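Local coordinates for synaptonemal complex protein 2 (Mus musculus, PDB 5IWZ) that forms a major part of the axial and lateral elements of the synaptonemal complex and is required for meiotic chromosome synapsis and fertility, at residues 346-351 with 377-382. Residues are numbered along the deposited sequence; the frame is centred on the assembly and turned at random.
Sequences IEVRES and FDESLE
Glu379 reaches over Ser351, and nearly all of this small surface contact lies along its side chain. From Glu379 CB, which looks across at Ser351 O from 3.8 Å, the chain runs to Glu379 CG, 3.4 Å from Ser351 O. CG is wedged between the backbone N and the carbonyl carbon of Glu379 (chi1 40°), and beyond it the chain is fully extended, which carries the carboxylate over the backbone of Ser351. There Glu379 CD lies 3.5 Å from Ser351 CA, so the carboxylate rests on the serine main chain as well as on its side chain. Glu379 OE1 meets Ser351 CB and accepts a weak hydrogen bond from Ser351 OG at 3.3 Å. Glu379 OE2 lies 3.4 Å from Ser351 CA and, farther off, borders Val348 CG1. With so long a bond and exposed residues on the 346-351 side, the carboxylate is probably held only loosely.

The backbone around Glu379 is folded by its neighbours. Asp378 OD2 accepts from Ser380 N at 2.9 Å, above the carboxylate plane, and from Ser380 OG at 2.6 Å, nearly along its C-O axis. The first of these bonds closes an Asx turn, while Leu381 N to Asp378 O completes a type I beta turn. Lys353 NZ donates to the carbonyl oxygens of Glu379 and Leu381, tying this turn to strand 352-359, which runs between the two strands that carry the contact.

Ser351 belongs to the tight connection from strand 341-349 to strand 352-359, and the Asx turn leads from strand 372-378 toward helix 383-390. The contact thus joins two loops across the end of the intervening strand 352-359 in the Spt16M-like domain, two antiparallel sheets followed by helix 383-390, consistent with the pleckstrin-homology-like fold of the family.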
loop_
_atom_site.group_PDB
_atom_site.type_symbol
_atom_site.label_atom_id
_atom_site.label_comp_id
_atom_site.label_asym_id
_atom_site.label_seq_id
_atom_site.Cartn_x
_atom_site.Cartn_y
_atom_site.Cartn_z
ATOM N N ILE A 346 8.385 6.736 -28.837
ATOM C CA ILE A 346 9.374 7.742 -28.466
ATOM C C ILE A 346 9.850 8.404 -29.753
ATOM O O ILE A 346 10.189 7.710 -30.718
ATOM C CB ILE A 346 10.555 7.121 -27.693
ATOM C CG1 ILE A 346 10.062 6.477 -26.399
ATOM C CG2 ILE A 346 11.682 8.170 -27.420
ATOM C CD1 ILE A 346 11.087 5.586 -25.718
ATOM N N GLU A 347 9.839 9.735 -29.777
ATOM C CA GLU A 347 10.209 10.513 -30.951
ATOM C C GLU A 347 11.058 11.692 -30.506
ATOM O O GLU A 347 10.855 12.242 -29.420
ATOM C CB GLU A 347 8.972 11.025 -31.725
ATOM C CG GLU A 347 7.878 11.628 -30.835
ATOM C CD GLU A 347 6.622 12.064 -31.600
ATOM O OE1 GLU A 347 6.699 13.052 -32.373
ATOM O OE2 GLU A 347 5.554 11.430 -31.421
ATOM N N VAL A 348 12.001 12.083 -31.363
ATOM C CA VAL A 348 12.865 13.236 -31.126
ATOM C C VAL A 348 12.433 14.357 -32.059
ATOM O O VAL A 348 12.425 14.186 -33.283
ATOM C CB VAL A 348 14.349 12.893 -31.339
ATOM C CG1 VAL A 348 15.215 14.085 -30.964
ATOM C CG2 VAL A 348 14.735 11.698 -30.505
ATOM N N ARG A 349 12.061 15.500 -31.492
ATOM C CA ARG A 349 11.735 16.665 -32.300
ATOM C C ARG A 349 12.114 17.924 -31.532
ATOM O O ARG A 349 11.908 17.997 -30.322
ATOM C CB ARG A 349 10.246 16.694 -32.678
ATOM N N GLU A 350 12.666 18.909 -32.246
ATOM C CA GLU A 350 12.995 20.210 -31.666
ATOM C C GLU A 350 13.860 20.051 -30.419
ATOM O O GLU A 350 13.666 20.737 -29.411
ATOM C CB GLU A 350 11.729 21.018 -31.366
ATOM N N SER A 351 14.820 19.120 -30.501
ATOM C CA SER A 351 15.804 18.850 -29.451
ATOM C C SER A 351 15.161 18.340 -28.158
ATOM O O SER A 351 15.724 18.501 -27.072
ATOM C CB SER A 351 16.681 20.080 -29.182
ATOM O OG SER A 351 17.555 20.295 -30.278
ATOM N N PHE A 377 11.421 15.020 -22.521
ATOM C CA PHE A 377 12.715 14.870 -21.879
ATOM C C PHE A 377 13.804 15.528 -22.719
ATOM O O PHE A 377 13.664 15.692 -23.930
ATOM C CB PHE A 377 13.078 13.393 -21.699
ATOM C CG PHE A 377 12.159 12.638 -20.777
ATOM C CD1 PHE A 377 12.349 12.671 -19.399
ATOM C CD2 PHE A 377 11.134 11.868 -21.293
ATOM C CE1 PHE A 377 11.514 11.946 -18.545
ATOM C CE2 PHE A 377 10.289 11.146 -20.446
ATOM C CZ PHE A 377 10.474 11.197 -19.074
ATOM N N ASP A 378 14.899 15.894 -22.053
ATOM C CA ASP A 378 16.103 16.296 -22.762
ATOM C C ASP A 378 16.592 15.161 -23.663
ATOM O O ASP A 378 16.558 13.989 -23.287
ATOM C CB ASP A 378 17.193 16.679 -21.770
ATOM C CG ASP A 378 18.444 17.191 -22.462
ATOM O OD1 ASP A 378 18.459 18.379 -22.843
ATOM O OD2 ASP A 378 19.393 16.402 -22.642
ATOM N N GLU A 379 17.044 15.519 -24.869
ATOM C CA GLU A 379 17.413 14.529 -25.876
ATOM C C GLU A 379 18.610 13.674 -25.465
ATOM O O GLU A 379 18.756 12.554 -25.971
ATOM C CB GLU A 379 17.704 15.237 -27.200
ATOM C CG GLU A 379 18.455 16.535 -27.008
ATOM C CD GLU A 379 18.753 17.246 -28.315
ATOM O OE1 GLU A 379 19.293 18.374 -28.261
ATOM O OE2 GLU A 379 18.438 16.681 -29.390
ATOM N N SER A 380 19.450 14.147 -24.539
ATOM C CA SER A 380 20.552 13.315 -24.065
ATOM C C SER A 380 20.105 12.178 -23.149
ATOM O O SER A 380 20.920 11.309 -22.824
ATOM C CB SER A 380 21.598 14.170 -23.333
ATOM O OG SER A 380 21.136 14.591 -22.053
ATOM N N LEU A 381 18.848 12.144 -22.721
ATOM C CA LEU A 381 18.432 11.117 -21.770
ATOM C C LEU A 381 18.078 9.821 -22.493
ATOM O O LEU A 381 17.517 9.838 -23.591
ATOM C CB LEU A 381 17.248 11.615 -20.942
ATOM C CG LEU A 381 17.614 12.826 -20.073
ATOM C CD1 LEU A 381 16.375 13.369 -19.372
ATOM C CD2 LEU A 381 18.704 12.465 -19.060
ATOM N N GLU A 382 18.407 8.689 -21.865
ATOM C CA GLU A 382 18.216 7.365 -22.468
ATOM C C GLU A 382 16.789 6.834 -22.259
ATOM O O GLU A 382 16.562 5.802 -21.634
ATOM C CB GLU A 382 19.227 6.380 -21.897
ATOM C CG GLU A 382 20.664 6.553 -22.369
ATOM C CD GLU A 382 21.557 5.391 -21.921
ATOM O OE1 GLU A 382 22.644 5.658 -21.370
ATOM O OE2 GLU A 382 21.167 4.213 -22.107
#